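Local structure of ABC transporter sugar binding protein (Xanthomonas axonopodis pv. citri, 3UOR) at residues T134-L146 with G296-F308. The protein probably binds maltose or related sugars in the periplasm and delivers them to an ABC transporter for uptake. Numbering follows the deposited sequence.
Sequences TLYGVPWYVDTRL and GAGIAGGSSLVIF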
ATOM      1  N   THR A 134      13.086   1.900 -16.382  1.00 49.76           N
ATOM      2  CA  THR A 134      14.073   2.798 -15.784  1.00 47.11           C
ATOM      3  C   THR A 134      13.767   3.059 -14.306  1.00 44.80           C
ATOM      4  O   THR A 134      12.638   3.366 -13.955  1.00 35.28           O
ATOM      5  CB  THR A 134      14.159   4.138 -16.561  1.00 47.50           C
ATOM      6  OG1 THR A 134      14.568   3.879 -17.910  1.00 54.10           O
ATOM      7  CG2 THR A 134      15.177   5.072 -15.917  1.00 42.90           C
ATOM      8  N   LEU A 135      14.777   2.938 -13.446  1.00 41.76           N
ATOM      9  CA  LEU A 135      14.579   3.123 -12.013  1.00 33.93           C
ATOM     10  C   LEU A 135      14.541   4.602 -11.658  1.00 37.00           C
ATOM     11  O   LEU A 135      15.496   5.339 -11.928  1.00 35.99           O
ATOM     12  CB  LEU A 135      15.696   2.426 -11.218  1.00 34.59           C
ATOM     13  CG  LEU A 135      15.507   2.380  -9.699  1.00 34.11           C
ATOM     14  CD1 LEU A 135      14.377   1.445  -9.343  1.00 30.07           C
ATOM     15  CD2 LEU A 135      16.786   1.966  -8.954  1.00 35.09           C
ATOM     16  N   TYR A 136      13.456   5.039 -11.024  1.00 32.14           N
ATOM     17  CA  TYR A 136      13.319   6.465 -10.683  1.00 31.83           C
ATOM     18  C   TYR A 136      13.187   6.773  -9.200  1.00 32.80           C
ATOM     19  O   TYR A 136      12.963   7.914  -8.822  1.00 35.72           O
ATOM     20  CB  TYR A 136      12.127   7.072 -11.419  1.00 39.22           C
ATOM     21  CG  TYR A 136      12.398   7.311 -12.885  1.00 39.64           C
ATOM     22  CD1 TYR A 136      13.235   8.338 -13.292  1.00 36.40           C
ATOM     23  CD2 TYR A 136      11.813   6.517 -13.857  1.00 39.71           C
ATOM     24  CE1 TYR A 136      13.485   8.573 -14.642  1.00 43.68           C
ATOM     25  CE2 TYR A 136      12.054   6.741 -15.207  1.00 46.14           C
ATOM     26  CZ  TYR A 136      12.890   7.769 -15.592  1.00 49.95           C
ATOM     27  OH  TYR A 136      13.138   7.983 -16.929  1.00 62.37           O
ATOM     28  N   GLY A 137      13.286   5.762  -8.354  1.00 34.90           N
ATOM     29  CA  GLY A 137      13.222   5.998  -6.926  1.00 25.48           C
ATOM     30  C   GLY A 137      13.832   4.830  -6.171  1.00 29.69           C
ATOM     31  O   GLY A 137      14.238   3.826  -6.767  1.00 31.67           O
ATOM     32  N   VAL A 138      13.878   4.949  -4.848  1.00 30.81           N
ATOM     33  CA  VAL A 138      14.228   3.815  -3.995  1.00 31.51           C
ATOM     34  C   VAL A 138      13.094   3.650  -2.994  1.00 33.35           C
ATOM     35  O   VAL A 138      12.658   4.634  -2.393  1.00 34.62           O
ATOM     36  CB  VAL A 138      15.576   4.057  -3.250  1.00 33.89           C
ATOM     37  CG1 VAL A 138      15.878   2.909  -2.292  1.00 30.25           C
ATOM     38  CG2 VAL A 138      16.709   4.239  -4.246  1.00 28.94           C
ATOM     39  N   PRO A 139      12.585   2.416  -2.833  1.00 31.58           N
ATOM     40  CA  PRO A 139      11.466   2.238  -1.907  1.00 27.22           C
ATOM     41  C   PRO A 139      11.881   2.683  -0.521  1.00 33.25           C
ATOM     42  O   PRO A 139      12.967   2.316  -0.086  1.00 29.91           O
ATOM     43  CB  PRO A 139      11.237   0.717  -1.916  1.00 31.16           C
ATOM     44  CG  PRO A 139      11.807   0.252  -3.214  1.00 29.99           C
ATOM     45  CD  PRO A 139      12.991   1.151  -3.471  1.00 30.21           C
ATOM     46  N   TRP A 140      11.039   3.437   0.169  1.00 28.74           N
ATOM     47  CA  TRP A 140      11.368   3.856   1.528  1.00 27.85           C
ATOM     48  C   TRP A 140      10.648   2.987   2.566  1.00 35.84           C
ATOM     49  O   TRP A 140      11.279   2.393   3.435  1.00 34.43           O
ATOM     50  CB  TRP A 140      11.010   5.327   1.706  1.00 31.41           C
ATOM     51  CG  TRP A 140      11.377   5.904   3.021  1.00 30.90           C
ATOM     52  CD1 TRP A 140      12.237   5.386   3.936  1.00 37.18           C
ATOM     53  CD2 TRP A 140      10.897   7.140   3.568  1.00 28.90           C
ATOM     54  NE1 TRP A 140      12.309   6.215   5.042  1.00 33.21           N
ATOM     55  CE2 TRP A 140      11.495   7.299   4.834  1.00 30.56           C
ATOM     56  CE3 TRP A 140       9.997   8.116   3.116  1.00 31.26           C
ATOM     57  CZ2 TRP A 140      11.239   8.396   5.647  1.00 32.95           C
ATOM     58  CZ3 TRP A 140       9.743   9.205   3.920  1.00 37.09           C
ATOM     59  CH2 TRP A 140      10.366   9.339   5.175  1.00 37.91           C
ATOM     60  N   TYR A 141       9.326   2.905   2.491  1.00 31.25           N
ATOM     61  CA  TYR A 141       8.600   1.997   3.378  1.00 24.17           C
ATOM     62  C   TYR A 141       7.370   1.501   2.627  1.00 31.95           C
ATOM     63  O   TYR A 141       6.989   2.072   1.612  1.00 31.33           O
ATOM     64  CB  TYR A 141       8.185   2.691   4.675  1.00 28.11           C
ATOM     65  CG  TYR A 141       7.197   3.818   4.481  1.00 34.43           C
ATOM     66  CD1 TYR A 141       5.831   3.573   4.410  1.00 38.82           C
ATOM     67  CD2 TYR A 141       7.636   5.123   4.358  1.00 38.81           C
ATOM     68  CE1 TYR A 141       4.932   4.606   4.223  1.00 37.83           C
ATOM     69  CE2 TYR A 141       6.763   6.153   4.183  1.00 47.74           C
ATOM     70  CZ  TYR A 141       5.414   5.896   4.110  1.00 47.21           C
ATOM     71  OH  TYR A 141       4.564   6.957   3.929  1.00 52.73           O
ATOM     72  N   VAL A 142       6.752   0.443   3.127  1.00 29.42           N
ATOM     73  CA  VAL A 142       5.720  -0.259   2.377  1.00 27.73           C
ATOM     74  C   VAL A 142       4.414  -0.248   3.165  1.00 33.90           C
ATOM     75  O   VAL A 142       4.397  -0.465   4.382  1.00 33.90           O
ATOM     76  CB  VAL A 142       6.108  -1.722   2.114  1.00 28.72           C
ATOM     77  CG1 VAL A 142       5.114  -2.401   1.175  1.00 24.45           C
ATOM     78  CG2 VAL A 142       7.494  -1.793   1.524  1.00 28.40           C
ATOM     79  N   ASP A 143       3.330   0.036   2.459  1.00 32.70           N
ATOM     80  CA  ASP A 143       1.996  -0.094   3.019  1.00 27.36           C
ATOM     81  C   ASP A 143       1.338  -1.244   2.278  1.00 27.76           C
ATOM     82  O   ASP A 143       1.242  -1.222   1.057  1.00 30.30           O
ATOM     83  CB  ASP A 143       1.229   1.206   2.804  1.00 34.78           C
ATOM     84  CG  ASP A 143      -0.252   1.083   3.139  1.00 43.13           C
ATOM     85  OD1 ASP A 143      -0.690   0.019   3.633  1.00 44.49           O
ATOM     86  OD2 ASP A 143      -0.977   2.063   2.902  1.00 42.31           O
ATOM     87  N   THR A 144       0.922  -2.273   3.003  1.00 27.55           N
ATOM     88  CA  THR A 144       0.113  -3.318   2.393  1.00 25.37           C
ATOM     89  C   THR A 144      -0.994  -3.707   3.380  1.00 30.80           C
ATOM     90  O   THR A 144      -0.888  -3.404   4.565  1.00 33.95           O
ATOM     91  CB  THR A 144       0.963  -4.536   1.986  1.00 26.08           C
ATOM     92  OG1 THR A 144       0.172  -5.435   1.191  1.00 26.01           O
ATOM     93  CG2 THR A 144       1.434  -5.272   3.213  1.00 19.37           C
ATOM     94  N   ARG A 145      -2.051  -4.358   2.892  1.00 26.53           N
ATOM     95  CA  ARG A 145      -3.247  -4.603   3.698  1.00 26.69           C
ATOM     96  C   ARG A 145      -3.465  -6.088   3.908  1.00 19.95           C
ATOM     97  O   ARG A 145      -3.362  -6.868   2.974  1.00 24.99           O
ATOM     98  CB  ARG A 145      -4.482  -4.010   2.985  1.00 28.59           C
ATOM     99  CG  ARG A 145      -4.310  -2.527   2.598  1.00 24.80           C
ATOM    100  CD  ARG A 145      -3.946  -1.702   3.825  1.00 33.23           C
ATOM    101  NE  ARG A 145      -3.574  -0.330   3.476  1.00 39.11           N
ATOM    102  CZ  ARG A 145      -4.450   0.630   3.177  1.00 48.41           C
ATOM    103  NH1 ARG A 145      -5.759   0.369   3.186  1.00 30.14           N
ATOM    104  NH2 ARG A 145      -4.019   1.852   2.868  1.00 46.28           N
ATOM    105  N   LEU A 146      -3.761  -6.489   5.136  1.00 20.00           N
ATOM    106  CA  LEU A 146      -3.938  -7.908   5.425  1.00 22.56           C
ATOM    107  C   LEU A 146      -4.912  -8.016   6.598  1.00 25.98           C
ATOM    108  O   LEU A 146      -5.495  -7.007   7.007  1.00 34.51           O
ATOM    109  CB  LEU A 146      -2.570  -8.579   5.705  1.00 22.28           C
ATOM    110  CG  LEU A 146      -1.620  -7.950   6.728  1.00 27.86           C
ATOM    111  CD1 LEU A 146      -2.309  -7.778   8.076  1.00 23.89           C
ATOM    112  CD2 LEU A 146      -0.284  -8.750   6.892  1.00 26.91           C
ATOM    113  N   GLY A 296      -1.794 -15.180  -0.832  1.00 33.70           N
ATOM    114  CA  GLY A 296      -1.706 -14.521  -2.115  1.00 29.77           C
ATOM    115  C   GLY A 296      -0.994 -13.189  -2.126  1.00 27.03           C
ATOM    116  O   GLY A 296      -0.371 -12.778  -1.143  1.00 26.15           O
ATOM    117  N   ALA A 297      -1.095 -12.512  -3.262  1.00 27.12           N
ATOM    118  CA  ALA A 297      -0.506 -11.188  -3.405  1.00 29.23           C
ATOM    119  C   ALA A 297      -1.288 -10.192  -2.584  1.00 27.87           C
ATOM    120  O   ALA A 297      -2.327 -10.515  -2.005  1.00 29.52           O
ATOM    121  CB  ALA A 297      -0.494 -10.768  -4.852  1.00 26.76           C
ATOM    122  N   GLY A 298      -0.776  -8.974  -2.537  1.00 28.64           N
ATOM    123  CA  GLY A 298      -1.452  -7.880  -1.878  1.00 26.26           C
ATOM    124  C   GLY A 298      -0.911  -6.617  -2.500  1.00 27.74           C
ATOM    125  O   GLY A 298      -0.142  -6.672  -3.464  1.00 28.23           O
ATOM    126  N   ILE A 299      -1.299  -5.481  -1.951  1.00 26.38           N
ATOM    127  CA  ILE A 299      -0.908  -4.175  -2.502  1.00 28.98           C
ATOM    128  C   ILE A 299       0.559  -3.851  -2.144  1.00 29.93           C
ATOM    129  O   ILE A 299       1.010  -4.149  -1.041  1.00 26.53           O
ATOM    130  CB  ILE A 299      -1.837  -3.099  -1.911  1.00 27.79           C
ATOM    131  CG1 ILE A 299      -3.162  -3.076  -2.679  1.00 27.87           C
ATOM    132  CG2 ILE A 299      -1.235  -1.731  -1.974  1.00 36.32           C
ATOM    133  CD1 ILE A 299      -4.262  -2.442  -1.874  1.00 43.32           C
ATOM    134  N   ALA A 300       1.290  -3.254  -3.077  1.00 27.87           N
ATOM    135  CA  ALA A 300       2.624  -2.731  -2.810  1.00 30.20           C
ATOM    136  C   ALA A 300       2.543  -1.222  -2.661  1.00 31.36           C
ATOM    137  O   ALA A 300       2.991  -0.476  -3.538  1.00 26.89           O
ATOM    138  CB  ALA A 300       3.564  -3.103  -3.935  1.00 27.21           C
ATOM    139  N   GLY A 301       1.930  -0.768  -1.569  1.00 33.31           N
ATOM    140  CA  GLY A 301       1.698   0.655  -1.381  1.00 27.20           C
ATOM    141  C   GLY A 301       2.856   1.227  -0.604  1.00 34.32           C
ATOM    142  O   GLY A 301       3.814   0.520  -0.316  1.00 29.35           O
ATOM    143  N   GLY A 302       2.762   2.498  -0.240  1.00 31.24           N
ATOM    144  CA  GLY A 302       3.781   3.125   0.574  1.00 30.76           C
ATOM    145  C   GLY A 302       4.464   4.213  -0.222  1.00 32.26           C
ATOM    146  O   GLY A 302       3.895   4.725  -1.176  1.00 29.12           O
ATOM    147  N   SER A 303       5.692   4.557   0.157  1.00 26.00           N
ATOM    148  CA  SER A 303       6.386   5.696  -0.430  1.00 30.78           C
ATOM    149  C   SER A 303       7.786   5.323  -0.881  1.00 34.11           C
ATOM    150  O   SER A 303       8.367   4.360  -0.384  1.00 28.71           O
ATOM    151  CB  SER A 303       6.491   6.838   0.580  1.00 36.17           C
ATOM    152  OG  SER A 303       5.217   7.378   0.860  1.00 44.52           O
ATOM    153  N   SER A 304       8.311   6.102  -1.822  1.00 27.45           N
ATOM    154  CA  SER A 304       9.675   5.974  -2.313  1.00 31.06           C
ATOM    155  C   SER A 304      10.383   7.271  -2.019  1.00 35.70           C
ATOM    156  O   SER A 304       9.740   8.259  -1.713  1.00 34.82           O
ATOM    157  CB  SER A 304       9.685   5.786  -3.828  1.00 31.49           C
ATOM    158  OG  SER A 304       9.005   4.599  -4.202  1.00 41.49           O
ATOM    159  N   LEU A 305      11.709   7.264  -2.109  1.00 35.20           N
ATOM    160  CA  LEU A 305      12.481   8.485  -2.049  1.00 32.63           C
ATOM    161  C   LEU A 305      13.035   8.735  -3.437  1.00 34.86           C
ATOM    162  O   LEU A 305      13.517   7.808  -4.081  1.00 35.20           O
ATOM    163  CB  LEU A 305      13.636   8.343  -1.054  1.00 25.30           C
ATOM    164  CG  LEU A 305      13.155   8.336   0.402  1.00 36.35           C
ATOM    165  CD1 LEU A 305      14.149   7.615   1.281  1.00 27.49           C
ATOM    166  CD2 LEU A 305      12.899   9.756   0.912  1.00 37.06           C
ATOM    167  N   VAL A 306      12.977   9.983  -3.887  1.00 32.38           N
ATOM    168  CA  VAL A 306      13.512  10.369  -5.192  1.00 30.91           C
ATOM    169  C   VAL A 306      14.423  11.582  -5.068  1.00 39.02           C
ATOM    170  O   VAL A 306      14.358  12.335  -4.093  1.00 45.35           O
ATOM    171  CB  VAL A 306      12.384  10.773  -6.171  1.00 39.16           C
ATOM    172  CG1 VAL A 306      11.392   9.648  -6.330  1.00 32.00           C
ATOM    173  CG2 VAL A 306      11.682  12.019  -5.659  1.00 38.74           C
ATOM    174  N   ILE A 307      15.279  11.752  -6.064  1.00 35.69           N
ATOM    175  CA  ILE A 307      16.093  12.950  -6.190  1.00 41.00           C
ATOM    176  C   ILE A 307      15.548  13.685  -7.416  1.00 50.02           C
ATOM    177  O   ILE A 307      15.439  13.104  -8.504  1.00 49.20           O
ATOM    178  CB  ILE A 307      17.579  12.590  -6.398  1.00 41.82           C
ATOM    179  CG1 ILE A 307      18.112  11.763  -5.220  1.00 38.43           C
ATOM    180  CG2 ILE A 307      18.423  13.845  -6.596  1.00 42.66           C
ATOM    181  CD1 ILE A 307      19.595  11.407  -5.344  1.00 35.84           C
ATOM    182  N   PHE A 308      15.148  14.937  -7.249  1.00 46.92           N
ATOM    183  CA  PHE A 308      14.710  15.703  -8.413  1.00 49.00           C
ATOM    184  C   PHE A 308      15.923  16.093  -9.253  1.00 52.81           C
ATOM    185  O   PHE A 308      16.971  16.460  -8.714  1.00 60.64           O
ATOM    186  CB  PHE A 308      13.911  16.926  -7.995  1.00 48.82           C
ATOM    187  CG  PHE A 308      12.555  16.593  -7.457  1.00 40.24           C
ATOM    188  CD1 PHE A 308      12.251  16.808  -6.124  1.00 47.19           C
ATOM    189  CD2 PHE A 308      11.600  16.031  -8.273  1.00 39.88           C
ATOM    190  CE1 PHE A 308      11.004  16.492  -5.618  1.00 39.46           C
ATOM    191  CE2 PHE A 308      10.343  15.702  -7.780  1.00 37.54           C
ATOM    192  CZ  PHE A 308      10.047  15.935  -6.449  1.00 39.59           C
TER
HETATM  193  O   HOH W   1      14.768   9.751  -8.408  1.00 28.43           O
HETATM  194  O   HOH W   2      -3.152  -5.749   0.399  1.00 23.83           O
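Trp140 and Leu305 show how a classic beta bulge turns a side chain across to the neighbouring strand. Followed outward, Trp140 CB lies 3.5 Å from Ser303 O; CG stands anti to the backbone N (chi1 -176°), which brings one face of the indole against Leu305. Its CG meets Leu305 CD1 at 3.7 Å, Trp140 CD1 and CD2 touch that same methyl, and CE3, on the six-membered ring, reaches Leu305 CD2 at 4.0 Å. Leu305 CD1 thus makes a CH-pi contact over the five-membered ring, 21° off its normal, while over the opposite indole face lies Tyr141 CD2, offset toward the rim of the indole. Phe333 also stacks on this indole.

The bulge itself is a matter of two residues facing one: Ser303 O accepts a hydrogen bond from Trp140 N at 2.9 Å and a weak one from Tyr141 N. Towards Leu305 the ladder is regular, Val138 exchanging two nearly straight backbone bonds with it. Beyond the bulge, Tyr141 turns one ring face to Ser303 N, offset toward the rim, with CE2 3.7 Å from Ser303 CB, while Ser303 OG is bonded to Gln88 of strand 86-90.

Pairing continues through Asp143 and Gly301, past Gly302, whose positive phi and close approach to Val142 suit a residue lacking CB. Asp143 N sits above the carbonyl plane of Gly301 rather than on a lone pair. Arg145 holds the Asp143 carboxylate side-on, NE to OD1 and NH2 to OD2, both acceptors in the guanidinium plane. Between them in sequence, Thr144 OG1 donates to Ile299 O at 2.7 Å, and water 2 links Ile299 N with Arg145 O. One segment leaving the sheet of one lobe and the other returning to it, antiparallel, are consistent with the interdomain crossovers of a periplasmic solute-binding protein.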